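Local atomic coordinates of maleate cis-trans isomerase (Pseudomonas putida, PDB entry 4FQ5), a protein that probably catalyses the cis-trans isomerisation of the C2-C3 double bond of maleate, giving fumarate. Residues A220-P225 against I242-A247; M99-L104 against I135-G140; V156-M161 against Y182-I187; P46-A51 against T260-G265. The protein carries 1 engineered substitution. All blocks are in the same frame, centred on the assembly; numbering follows the deposited sequence.

Contact 1 of 4, residues A220-P225 against I242-A247; sequences AAVQMP and ISAAVA. Engineered in segment 220-225: A221 (natural residue Cys). With MAE (maleic acid), chain C.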
loop_
_atom_site.group_PDB
_atom_site.type_symbol
_atom_site.label_atom_id
_atom_site.label_comp_id
_atom_site.label_asym_id
_atom_site.label_seq_id
_atom_site.Cartn_x
_atom_site.Cartn_y
_atom_site.Cartn_z
ATOM N N ALA A 220 5.564 -10.031 -25.937
ATOM C CA ALA A 220 5.389 -8.934 -26.889
ATOM C C ALA A 220 3.962 -8.416 -26.799
ATOM O O ALA A 220 3.676 -7.288 -27.193
ATOM C CB ALA A 220 5.696 -9.397 -28.308
ATOM N N ALA A 221 3.072 -9.251 -26.281
ATOM C CA ALA A 221 1.675 -8.894 -26.116
ATOM C C ALA A 221 1.411 -8.325 -24.738
ATOM O O ALA A 221 2.114 -8.616 -23.765
ATOM C CB ALA A 221 0.783 -10.095 -26.354
ATOM N N VAL A 222 0.351 -7.543 -24.669
ATOM C CA VAL A 222 -0.021 -6.841 -23.474
ATOM C C VAL A 222 -1.135 -7.596 -22.729
ATOM O O VAL A 222 -1.371 -7.356 -21.546
ATOM C CB VAL A 222 -0.340 -5.382 -23.872
ATOM C CG1 VAL A 222 -1.689 -4.906 -23.373
ATOM C CG2 VAL A 222 0.807 -4.463 -23.476
ATOM N N GLN A 223 -1.787 -8.541 -23.408
ATOM C CA GLN A 223 -2.790 -9.392 -22.754
ATOM C C GLN A 223 -2.191 -10.565 -21.966
ATOM O O GLN A 223 -2.762 -10.990 -20.964
ATOM C CB GLN A 223 -3.825 -9.915 -23.759
ATOM C CG GLN A 223 -4.942 -10.765 -23.161
ATOM C CD GLN A 223 -5.970 -9.969 -22.374
ATOM O OE1 GLN A 223 -5.629 -9.117 -21.540
ATOM N NE2 GLN A 223 -7.246 -10.264 -22.617
ATOM N N MET A 224 -1.064 -11.098 -22.425
ATOM C CA MET A 224 -0.470 -12.261 -21.774
ATOM C C MET A 224 0.246 -11.831 -20.496
ATOM O O MET A 224 1.194 -11.058 -20.565
ATOM C CB MET A 224 0.509 -12.963 -22.712
ATOM C CG MET A 224 1.098 -14.219 -22.104
ATOM S SD MET A 224 2.019 -15.223 -23.273
ATOM C CE MET A 224 3.487 -14.245 -23.557
ATOM N N PRO A 225 -0.213 -12.322 -19.328
ATOM C CA PRO A 225 0.427 -11.956 -18.059
ATOM C C PRO A 225 1.869 -12.432 -18.011
ATOM O O PRO A 225 2.166 -13.556 -18.421
ATOM C CB PRO A 225 -0.409 -12.696 -17.001
ATOM C CG PRO A 225 -1.678 -13.070 -17.678
ATOM C CD PRO A 225 -1.349 -13.242 -19.131
ATOM N N ILE A 242 12.266 -7.912 -20.464
ATOM C CA ILE A 242 11.260 -6.872 -20.605
ATOM C C ILE A 242 9.984 -7.466 -21.165
ATOM O O ILE A 242 9.981 -8.591 -21.675
ATOM C CB ILE A 242 11.733 -5.718 -21.520
ATOM C CG1 ILE A 242 12.038 -6.235 -22.937
ATOM C CG2 ILE A 242 12.918 -5.003 -20.890
ATOM C CD1 ILE A 242 12.478 -5.155 -23.903
ATOM N N SER A 243 8.902 -6.703 -21.052
ATOM C CA SER A 243 7.629 -7.059 -21.646
ATOM C C SER A 243 7.053 -5.793 -22.246
ATOM O O SER A 243 7.496 -4.692 -21.902
ATOM C CB SER A 243 6.679 -7.613 -20.586
ATOM O OG SER A 243 6.343 -6.612 -19.641
ATOM N N ALA A 244 6.073 -5.940 -23.139
ATOM C CA ALA A 244 5.394 -4.776 -23.711
ATOM C C ALA A 244 4.835 -3.880 -22.598
ATOM O O ALA A 244 4.934 -2.660 -22.674
ATOM C CB ALA A 244 4.286 -5.210 -24.658
ATOM N N ALA A 245 4.275 -4.501 -21.559
ATOM C CA ALA A 245 3.725 -3.772 -20.406
ATOM C C ALA A 245 4.810 -3.003 -19.666
ATOM O O ALA A 245 4.628 -1.826 -19.336
ATOM C CB ALA A 245 3.022 -4.732 -19.455
ATOM N N VAL A 246 5.936 -3.673 -19.405
ATOM C CA VAL A 246 7.074 -3.047 -18.717
ATOM C C VAL A 246 7.669 -1.893 -19.530
ATOM O O VAL A 246 7.939 -0.817 -18.986
ATOM C CB VAL A 246 8.147 -4.090 -18.314
ATOM C CG1 VAL A 246 9.527 -3.454 -18.162
ATOM C CG2 VAL A 246 7.739 -4.781 -17.024
ATOM N N ALA A 247 7.856 -2.116 -20.830
ATOM C CA ALA A 247 8.400 -1.088 -21.726
ATOM C C ALA A 247 7.508 0.155 -21.769
ATOM O O ALA A 247 8.009 1.284 -21.748
ATOM C CB ALA A 247 8.598 -1.654 -23.128
HETATM C C1 MAE C . -3.588 -7.525 -26.469
HETATM O O1 MAE C . -4.602 -7.513 -25.753
HETATM O O2 MAE C . -2.567 -8.177 -26.205
HETATM C C2 MAE C . -3.622 -6.742 -27.714
HETATM C C3 MAE C . -2.557 -6.407 -28.420
HETATM C C4 MAE C . -1.160 -6.741 -28.063
HETATM O O3 MAE C . -0.551 -7.526 -28.783
HETATM O O4 MAE C . -0.598 -6.218 -27.094
HETATM O O HOH W 1 3.481 -7.240 -21.743
#

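Contact 2 of 4, residues M99-L104 against I135-G140; sequences MGYACL and IITSAG. With MAE (maleic acid), chain C.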
loop_
_atom_site.group_PDB
_atom_site.type_symbol
_atom_site.label_atom_id
_atom_site.label_comp_id
_atom_site.label_asym_id
_atom_site.label_seq_id
_atom_site.Cartn_x
_atom_site.Cartn_y
_atom_site.Cartn_z
ATOM N N MET A 99 -0.673 9.123 -22.208
ATOM C CA MET A 99 -1.621 8.228 -22.841
ATOM C C MET A 99 -0.875 7.095 -23.528
ATOM O O MET A 99 -0.006 7.335 -24.371
ATOM C CB MET A 99 -2.470 9.004 -23.852
ATOM C CG MET A 99 -3.729 8.271 -24.278
ATOM S SD MET A 99 -4.692 9.235 -25.456
ATOM C CE MET A 99 -4.933 10.747 -24.520
ATOM N N GLY A 100 -1.215 5.864 -23.157
ATOM C CA GLY A 100 -0.593 4.683 -23.737
ATOM C C GLY A 100 -1.562 3.881 -24.581
ATOM O O GLY A 100 -2.636 3.505 -24.119
ATOM N N TYR A 101 -1.178 3.635 -25.830
ATOM C CA TYR A 101 -1.906 2.732 -26.718
ATOM C C TYR A 101 -1.365 1.344 -26.418
ATOM O O TYR A 101 -0.200 1.050 -26.698
ATOM C CB TYR A 101 -1.648 3.133 -28.174
ATOM C CG TYR A 101 -2.387 2.358 -29.249
ATOM C CD1 TYR A 101 -3.334 2.990 -30.051
ATOM C CD2 TYR A 101 -2.107 1.010 -29.502
ATOM C CE1 TYR A 101 -4.001 2.303 -31.063
ATOM C CE2 TYR A 101 -2.775 0.311 -30.503
ATOM C CZ TYR A 101 -3.717 0.966 -31.287
ATOM O OH TYR A 101 -4.381 0.293 -32.291
ATOM N N ALA A 102 -2.216 0.495 -25.846
ATOM C CA ALA A 102 -1.781 -0.781 -25.265
ATOM C C ALA A 102 -1.392 -1.905 -26.244
ATOM O O ALA A 102 -0.455 -2.654 -25.974
ATOM C CB ALA A 102 -2.817 -1.284 -24.273
ATOM N N CYS A 103 -2.055 -2.045 -27.377
ATOM C CA CYS A 103 -1.840 -3.240 -28.194
ATOM C C CYS A 103 -0.694 -3.154 -29.213
ATOM O O CYS A 103 -0.774 -2.519 -30.243
ATOM C CB CYS A 103 -3.138 -3.640 -28.877
ATOM S SG CYS A 103 -3.116 -5.169 -29.809
ATOM N N LEU A 104 0.364 -3.859 -28.886
ATOM C CA LEU A 104 1.598 -3.930 -29.673
ATOM C C LEU A 104 1.360 -4.418 -31.102
ATOM O O LEU A 104 1.818 -3.797 -32.052
ATOM C CB LEU A 104 2.592 -4.859 -28.958
ATOM C CG LEU A 104 3.958 -5.413 -29.415
ATOM C CD1 LEU A 104 4.025 -5.960 -30.839
ATOM C CD2 LEU A 104 5.113 -4.469 -29.136
ATOM N N ILE A 135 2.145 10.814 -26.021
ATOM C CA ILE A 135 1.530 9.579 -26.475
ATOM C C ILE A 135 2.602 8.499 -26.508
ATOM O O ILE A 135 3.700 8.726 -27.020
ATOM C CB ILE A 135 0.923 9.736 -27.893
ATOM C CG1 ILE A 135 -0.040 10.940 -27.959
ATOM C CG2 ILE A 135 0.265 8.439 -28.358
ATOM C CD1 ILE A 135 -1.374 10.757 -27.255
ATOM N N ILE A 136 2.289 7.347 -25.929
ATOM C CA ILE A 136 3.168 6.182 -25.982
ATOM C C ILE A 136 2.370 5.061 -26.637
ATOM O O ILE A 136 1.185 4.899 -26.358
ATOM C CB ILE A 136 3.676 5.761 -24.569
ATOM C CG1 ILE A 136 4.813 6.677 -24.100
ATOM C CG2 ILE A 136 4.269 4.358 -24.582
ATOM C CD1 ILE A 136 4.378 7.967 -23.445
ATOM N N THR A 137 2.998 4.333 -27.551
ATOM C CA THR A 137 2.451 3.056 -27.988
ATOM C C THR A 137 3.338 1.954 -27.415
ATOM O O THR A 137 4.544 2.148 -27.269
ATOM C CB THR A 137 2.371 2.924 -29.529
ATOM O OG1 THR A 137 3.689 2.831 -30.078
ATOM C CG2 THR A 137 1.632 4.123 -30.149
ATOM N N SER A 138 2.728 0.818 -27.083
ATOM C CA SER A 138 3.446 -0.384 -26.641
ATOM C C SER A 138 4.536 -0.790 -27.620
ATOM O O SER A 138 5.638 -1.174 -27.215
ATOM C CB SER A 138 2.473 -1.550 -26.527
ATOM O OG SER A 138 1.585 -1.326 -25.458
ATOM N N ALA A 139 4.202 -0.727 -28.907
ATOM C CA ALA A 139 5.124 -1.107 -29.972
ATOM C C ALA A 139 6.366 -0.232 -29.945
ATOM O O ALA A 139 7.485 -0.745 -29.935
ATOM C CB ALA A 139 4.439 -1.037 -31.330
ATOM N N GLY A 140 6.159 1.082 -29.907
ATOM C CA GLY A 140 7.252 2.048 -29.876
ATOM C C GLY A 140 8.049 1.961 -28.587
ATOM O O GLY A 140 9.278 2.055 -28.599
HETATM C C1 MAE C . -3.588 -7.525 -26.469
HETATM O O1 MAE C . -4.602 -7.513 -25.753
HETATM O O2 MAE C . -2.567 -8.177 -26.205
HETATM C C2 MAE C . -3.622 -6.742 -27.714
HETATM C C3 MAE C . -2.557 -6.407 -28.420
HETATM C C4 MAE C . -1.160 -6.741 -28.063
HETATM O O3 MAE C . -0.551 -7.526 -28.783
HETATM O O4 MAE C . -0.598 -6.218 -27.094
HETATM O O HOH W 2 1.248 -0.357 -29.466
#

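Contact 3 of 4, residues V156-M161 against Y182-I187; sequences VVTPYM and YRALEI. With MAE (maleic acid), chain C.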
loop_
_atom_site.group_PDB
_atom_site.type_symbol
_atom_site.label_atom_id
_atom_site.label_comp_id
_atom_site.label_asym_id
_atom_site.label_seq_id
_atom_site.Cartn_x
_atom_site.Cartn_y
_atom_site.Cartn_z
ATOM N N VAL A 156 12.173 -13.471 -28.222
ATOM C CA VAL A 156 10.803 -12.955 -28.106
ATOM C C VAL A 156 9.780 -14.064 -27.912
ATOM O O VAL A 156 9.730 -15.010 -28.694
ATOM C CB VAL A 156 10.390 -12.149 -29.375
ATOM C CG1 VAL A 156 8.983 -11.580 -29.226
ATOM C CG2 VAL A 156 11.375 -11.030 -29.659
ATOM N N VAL A 157 8.948 -13.936 -26.885
ATOM C CA VAL A 157 7.794 -14.817 -26.728
ATOM C C VAL A 157 6.525 -14.021 -27.036
ATOM O O VAL A 157 6.387 -12.879 -26.598
ATOM C CB VAL A 157 7.703 -15.401 -25.298
ATOM C CG1 VAL A 157 6.587 -16.435 -25.212
ATOM C CG2 VAL A 157 9.044 -16.000 -24.868
ATOM N N THR A 158 5.612 -14.618 -27.799
ATOM C CA THR A 158 4.309 -14.006 -28.075
ATOM C C THR A 158 3.194 -15.038 -27.881
ATOM O O THR A 158 3.461 -16.241 -27.888
ATOM C CB THR A 158 4.208 -13.451 -29.518
ATOM O OG1 THR A 158 3.702 -14.473 -30.388
ATOM C CG2 THR A 158 5.549 -12.950 -30.042
ATOM N N PRO A 159 1.939 -14.577 -27.705
ATOM C CA PRO A 159 0.813 -15.501 -27.669
ATOM C C PRO A 159 0.086 -15.632 -29.012
ATOM O O PRO A 159 -0.848 -16.431 -29.126
ATOM C CB PRO A 159 -0.117 -14.847 -26.656
ATOM C CG PRO A 159 0.090 -13.386 -26.882
ATOM C CD PRO A 159 1.529 -13.215 -27.311
ATOM N N TYR A 160 0.524 -14.866 -30.006
ATOM C CA TYR A 160 -0.196 -14.736 -31.270
ATOM C C TYR A 160 -0.113 -15.975 -32.151
ATOM O O TYR A 160 0.777 -16.816 -31.993
ATOM C CB TYR A 160 0.343 -13.568 -32.106
ATOM C CG TYR A 160 0.672 -12.294 -31.365
ATOM C CD1 TYR A 160 -0.279 -11.639 -30.579
ATOM C CD2 TYR A 160 1.930 -11.720 -31.491
ATOM C CE1 TYR A 160 0.034 -10.457 -29.922
ATOM C CE2 TYR A 160 2.255 -10.554 -30.830
ATOM C CZ TYR A 160 1.302 -9.923 -30.055
ATOM O OH TYR A 160 1.650 -8.759 -29.412
ATOM N N MET A 161 -1.048 -16.049 -33.096
ATOM C CA MET A 161 -0.935 -16.937 -34.249
ATOM C C MET A 161 0.363 -16.645 -35.005
ATOM O O MET A 161 0.902 -15.537 -34.935
ATOM C CB MET A 161 -2.148 -16.766 -35.165
ATOM C CG MET A 161 -3.487 -17.018 -34.485
ATOM S SD MET A 161 -3.552 -18.538 -33.499
ATOM C CE MET A 161 -3.660 -19.803 -34.771
ATOM N N TYR A 182 12.423 -17.163 -31.230
ATOM C CA TYR A 182 11.127 -16.643 -30.843
ATOM C C TYR A 182 10.118 -17.773 -30.769
ATOM O O TYR A 182 10.273 -18.793 -31.447
ATOM C CB TYR A 182 10.662 -15.503 -31.766
ATOM C CG TYR A 182 10.506 -15.843 -33.236
ATOM C CD1 TYR A 182 9.304 -16.348 -33.733
ATOM C CD2 TYR A 182 11.547 -15.614 -34.135
ATOM C CE1 TYR A 182 9.152 -16.638 -35.082
ATOM C CE2 TYR A 182 11.409 -15.905 -35.487
ATOM C CZ TYR A 182 10.210 -16.412 -35.952
ATOM O OH TYR A 182 10.065 -16.699 -37.289
ATOM N N ARG A 183 9.109 -17.600 -29.920
ATOM C CA ARG A 183 8.037 -18.583 -29.764
ATOM C C ARG A 183 6.683 -17.909 -29.868
ATOM O O ARG A 183 6.505 -16.792 -29.395
ATOM C CB ARG A 183 8.126 -19.303 -28.410
ATOM C CG ARG A 183 9.350 -20.180 -28.209
ATOM C CD ARG A 183 9.222 -21.557 -28.852
ATOM N NE ARG A 183 10.431 -22.355 -28.630
ATOM C CZ ARG A 183 11.529 -22.300 -29.385
ATOM N NH1 ARG A 183 11.593 -21.481 -30.432
ATOM N NH2 ARG A 183 12.572 -23.063 -29.088
ATOM N N ALA A 184 5.733 -18.610 -30.476
ATOM C CA ALA A 184 4.370 -18.131 -30.623
ATOM C C ALA A 184 3.425 -19.166 -30.035
ATOM O O ALA A 184 3.429 -20.321 -30.463
ATOM C CB ALA A 184 4.054 -17.896 -32.091
ATOM N N LEU A 185 2.616 -18.761 -29.059
ATOM C CA LEU A 185 1.709 -19.696 -28.388
ATOM C C LEU A 185 0.465 -20.028 -29.210
ATOM O O LEU A 185 -0.243 -20.983 -28.900
ATOM C CB LEU A 185 1.309 -19.180 -27.003
ATOM C CG LEU A 185 2.437 -18.887 -26.010
ATOM C CD1 LEU A 185 1.839 -18.403 -24.698
ATOM C CD2 LEU A 185 3.337 -20.097 -25.784
ATOM N N GLU A 186 0.210 -19.232 -30.248
ATOM C CA GLU A 186 -0.914 -19.440 -31.169
ATOM C C GLU A 186 -2.259 -19.520 -30.466
ATOM O O GLU A 186 -3.013 -20.471 -30.659
ATOM C CB GLU A 186 -0.695 -20.680 -32.044
ATOM C CG GLU A 186 0.575 -20.634 -32.874
ATOM C CD GLU A 186 0.610 -21.695 -33.965
ATOM O OE1 GLU A 186 -0.419 -22.373 -34.196
ATOM O OE2 GLU A 186 1.673 -21.846 -34.595
ATOM N N ILE A 187 -2.544 -18.511 -29.645
ATOM C CA ILE A 187 -3.819 -18.392 -28.949
ATOM C C ILE A 187 -4.464 -17.089 -29.423
ATOM O O ILE A 187 -3.975 -16.003 -29.101
ATOM C CB ILE A 187 -3.622 -18.360 -27.414
ATOM C CG1 ILE A 187 -2.857 -19.606 -26.936
ATOM C CG2 ILE A 187 -4.958 -18.248 -26.700
ATOM C CD1 ILE A 187 -2.482 -19.585 -25.465
HETATM C C1 MAE C . -3.588 -7.525 -26.469
HETATM O O1 MAE C . -4.602 -7.513 -25.753
HETATM O O2 MAE C . -2.567 -8.177 -26.205
HETATM C C2 MAE C . -3.622 -6.742 -27.714
HETATM C C3 MAE C . -2.557 -6.407 -28.420
HETATM C C4 MAE C . -1.160 -6.741 -28.063
HETATM O O3 MAE C . -0.551 -7.526 -28.783
HETATM O O4 MAE C . -0.598 -6.218 -27.094
#

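Contact 4 of 4, residues P46-A51 against T260-G265; sequences PALLKA and TRVPGG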
loop_
_atom_site.group_PDB
_atom_site.type_symbol
_atom_site.label_atom_id
_atom_site.label_comp_id
_atom_site.label_asym_id
_atom_site.label_seq_id
_atom_site.Cartn_x
_atom_site.Cartn_y
_atom_site.Cartn_z
ATOM N N PRO A 46 -0.972 -0.725 -13.437
ATOM C CA PRO A 46 -1.207 -0.290 -12.059
ATOM C C PRO A 46 -0.367 -1.040 -11.013
ATOM O O PRO A 46 0.093 -0.422 -10.053
ATOM C CB PRO A 46 -2.708 -0.541 -11.863
ATOM C CG PRO A 46 -3.267 -0.351 -13.241
ATOM C CD PRO A 46 -2.241 -1.022 -14.126
ATOM N N ALA A 47 -0.154 -2.342 -11.199
ATOM C CA ALA A 47 0.712 -3.088 -10.280
ATOM C C ALA A 47 2.112 -2.452 -10.216
ATOM O O ALA A 47 2.602 -2.182 -9.129
ATOM C CB ALA A 47 0.800 -4.559 -10.669
ATOM N N LEU A 48 2.721 -2.194 -11.378
ATOM C CA LEU A 48 4.051 -1.571 -11.464
ATOM C C LEU A 48 4.121 -0.211 -10.773
ATOM O O LEU A 48 5.048 0.059 -10.001
ATOM C CB LEU A 48 4.493 -1.396 -12.923
ATOM C CG LEU A 48 5.381 -2.390 -13.696
ATOM C CD1 LEU A 48 6.211 -3.314 -12.810
ATOM C CD2 LEU A 48 4.615 -3.161 -14.757
ATOM N N LEU A 49 3.146 0.646 -11.063
ATOM C CA LEU A 49 3.141 2.006 -10.540
ATOM C C LEU A 49 2.806 2.047 -9.041
ATOM O O LEU A 49 3.258 2.943 -8.328
ATOM C CB LEU A 49 2.214 2.897 -11.384
ATOM C CG LEU A 49 2.822 3.751 -12.518
ATOM C CD1 LEU A 49 4.212 3.331 -12.985
ATOM C CD2 LEU A 49 1.890 3.915 -13.715
ATOM N N LYS A 50 2.027 1.069 -8.580
ATOM C CA LYS A 50 1.763 0.855 -7.151
ATOM C C LYS A 50 3.065 0.530 -6.417
ATOM O O LYS A 50 3.325 1.056 -5.329
ATOM C CB LYS A 50 0.797 -0.314 -6.961
ATOM C CG LYS A 50 -0.275 -0.105 -5.909
ATOM C CD LYS A 50 -1.637 0.143 -6.555
ATOM C CE LYS A 50 -1.660 1.427 -7.377
ATOM N NZ LYS A 50 -2.411 1.249 -8.654
ATOM N N ALA A 51 3.868 -0.353 -7.016
ATOM C CA ALA A 51 5.206 -0.657 -6.505
ATOM C C ALA A 51 6.087 0.591 -6.496
ATOM O O ALA A 51 6.841 0.813 -5.543
ATOM C CB ALA A 51 5.859 -1.785 -7.304
ATOM N N THR A 260 12.791 6.037 -13.246
ATOM C CA THR A 260 12.178 4.816 -13.763
ATOM C C THR A 260 12.508 3.590 -12.912
ATOM O O THR A 260 12.588 2.472 -13.421
ATOM C CB THR A 260 12.615 4.561 -15.218
ATOM O OG1 THR A 260 14.045 4.461 -15.280
ATOM C CG2 THR A 260 12.153 5.693 -16.121
ATOM N N ARG A 261 12.703 3.808 -11.617
ATOM C CA ARG A 261 12.977 2.709 -10.708
ATOM C C ARG A 261 11.671 2.167 -10.139
ATOM O O ARG A 261 10.975 2.844 -9.371
ATOM C CB ARG A 261 13.923 3.158 -9.592
ATOM C CG ARG A 261 14.484 2.012 -8.781
ATOM C CD ARG A 261 15.518 2.497 -7.781
ATOM N NE ARG A 261 15.128 1.966 -6.493
ATOM C CZ ARG A 261 14.731 2.690 -5.456
ATOM N NH1 ARG A 261 14.725 4.014 -5.498
ATOM N NH2 ARG A 261 14.365 2.067 -4.358
ATOM N N VAL A 262 11.344 0.941 -10.540
ATOM C CA VAL A 262 10.127 0.273 -10.097
ATOM C C VAL A 262 10.459 -1.125 -9.576
ATOM O O VAL A 262 10.920 -1.979 -10.336
ATOM C CB VAL A 262 9.087 0.156 -11.238
ATOM C CG1 VAL A 262 7.871 -0.628 -10.769
ATOM C CG2 VAL A 262 8.676 1.533 -11.745
ATOM N N PRO A 263 10.220 -1.367 -8.276
ATOM C CA PRO A 263 10.459 -2.687 -7.691
ATOM C C PRO A 263 9.701 -3.787 -8.436
ATOM O O PRO A 263 8.491 -3.668 -8.652
ATOM C CB PRO A 263 9.912 -2.536 -6.268
ATOM C CG PRO A 263 10.074 -1.082 -5.970
ATOM C CD PRO A 263 9.756 -0.395 -7.266
ATOM N N GLY A 264 10.418 -4.830 -8.846
ATOM C CA GLY A 264 9.807 -5.995 -9.488
ATOM C C GLY A 264 9.582 -5.853 -10.986
ATOM O O GLY A 264 8.928 -6.697 -11.597
ATOM N N GLY A 265 10.131 -4.794 -11.577
ATOM C CA GLY A 265 9.883 -4.465 -12.987
ATOM C C GLY A 265 11.007 -4.859 -13.936
ATOM O O GLY A 265 10.983 -4.503 -15.122
#

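Contact 1 of 4, residues A220-P225 against I242-A247
A244 meets A220 and V222 where the loop after strand 215-217 passes the start of helix 244-255, at the C-terminal end of a four-stranded parallel sheet. The methyl CB of A244 fills the notch between A220 O, 3.3 Å away, and V222 CG2, 3.7 Å away. No direct hydrogen bond crosses this packing. A water bridges the two segments instead: it donates to A221 O (2.8 Å) and accepts from A245 N (2.9 Å).

The loop also grips the bound maleic acid. V222 N donates to MAE O4 at 2.9 Å, with an N-H...O angle of 144°, and more weakly to MAE O2. Q223 N donates to MAE O2 at 2.9 Å. Two successive backbone N-H groups therefore reach both carboxylates. A221 is an engineered replacement of the natural cysteine, the predicted proton donor, and lacks its sulfur. The CB of A221 still faces both carboxylates.

The side-chain amide of Q223 stands behind this first shell. Its CG is anti to the backbone N (chi1 -178°), and a bend at chi2 brings the amide to three backbone partners. NE2 bonds to S37 O and N190 O, and OE1 bonds to I39 N. Within 242-247, S243 caps the helix that presents A244: its OG accepts from V246 N at 3.0 Å and 161°.

Contact 2 of 4, residues M99-L104 against I135-G140
The turn carrying C103, the predicted nucleophile, extends a parallel pairing in which M99, G100 and Y101 face I135, I136 and T137. I136 N donates to M99 O (2.8 Å), and Y101 N donates to I136 O (2.7 Å). S138 N then reaches Y101 O (3.0 Å) as 135-140 turns into its helix. S138 OG donates to A102 O in a very short bond whose exact length is doubtful; T248 OG1 is a second partner of that hydroxyl. Beyond it, C103 SG is covalently bound to MAE C3 at 1.9 Å. L104 N gives a weak bond to MAE O4, while L104 CD2 packs on A139 CA (3.5 Å).

T137 OG1 sits between its backbone N and carbonyl carbon (chi1 69°), where it accepts from G140 N at 3.0 Å and caps the helix. T137 CG2 meets Y101 CB at 4.0 Å. A valine here would probably leave G140 N without its capping acceptor and weaken the helix start beside the turn that carries C103.

M99 and I135 run side by side on the face that T137 shares. Helix 84-92 packs on M99, helix 114-128 on both M99 and I135, and strand 27-35 flanks strand 98-101.

Contact 3 of 4, residues V156-M161 against Y182-I187
M161 folds back on E186 through bends at chi2 and chi3, starting with CG anti to its carbonyl carbon (chi1 -57°). The two side chains cross at about a right angle, and M161 SD comes to 3.4 Å from E186 C. Y160 takes a similar first torsion (chi1 -41°), but its ring leaves the strand pair for the bound maleic acid. P159 CD lies over the centre of one ring face, 4.0 Å above the plane.

The backbones belong to the beta-alpha-beta unit of strand 153-158, helix 162-174 and strand 178-184. R183 N donates to V156 O, and R183 O accepts from T158 N at 2.8 Å. L185 N reaches T158 O at 2.9 Å, tilted 28° from the carbonyl plane. Backbone hydrogen bonds continue past the strands. I187 N meets P159 O in a nearly straight bond of 2.7 Å, and E186 N gives Y160 O a weak one. Y160 O also touches the methyl CB of A184.

T158 OG1 accepts from Y160 N at 3.2 Å, forming an ST turn, and bonds to T165 OG1 on helix 162-174. A valine in its place is likely to leave Y160 N and the T165 hydroxyl without this partner, leaving the turn that carries Y160 less firmly held.

The braced turn presents Y160 OH to MAE O3, which lies at the ring edge; the hydroxyl donates at 2.6 Å. This short bond is consistent with the predicted role of Y160 in substrate binding, and would probably draw carboxylate charge toward O3.

Contact 4 of 4, residues P46-A51 against T260-G265
V262 and P263 press against L48 and A51 on helix 41-52, the helix that links the parallel strands 27-35 and 59-67. No hydrogen bond crosses the contact; apolar groups pack on each other and on backbone carbonyls. V262 is the main bump. Its CG1 is anti to the backbone N (chi1 176°) and pushes into the hollow between L48 and A51, one turn apart on the helix. There it meets L48 CD1 at 3.8 Å and A51 CB at 4.2 Å, and comes to 3.0 Å from L48 O. The side chains of L48 and V262 cross at about a right angle.

L48 makes the return bump. Its CD1 lies on G265 CA at 3.9 Å, where a side chain on the glycine would be tight. The hollow is shaped by a type II beta turn from V262 to G265, closed by G265 N bonding to V262 O at 3.2 Å. G264 has the positive phi of such a turn (85°).

L227 and T249 also pack on L48, and F60 and F62 of strand 59-67 pack on the neighbouring L49. A second subunit comes close as well: its L54 touches A51, and its G264 touches P263. A51 itself fits against the proline, its CB 4.1 Å from P263 CD and 3.5 Å from P263 O.

In the fold
Contacts 1, 2 and 3 meet at the maleic acid, each offering groups from the C-terminal ends of parallel strands. Contact 2 belongs to one four-stranded sheet; contacts 1 and 3 belong to the other, so the ligand is held between the two. Contacts 1 and 2 have centres 11 Å apart and touch where V222 CG2 lies 3.3 Å from A102 O. Contacts 1 and 3 join through A220 N and V157 O, 3.0 Å apart in a probable hydrogen bond. N38 and N190 complete the ligand's hydrogen bonds. Contact 4 stands aside: the side chain of L48 is about 14 Å from the ligand, but V246 CG1 touches G265 O, linking it to contact 1.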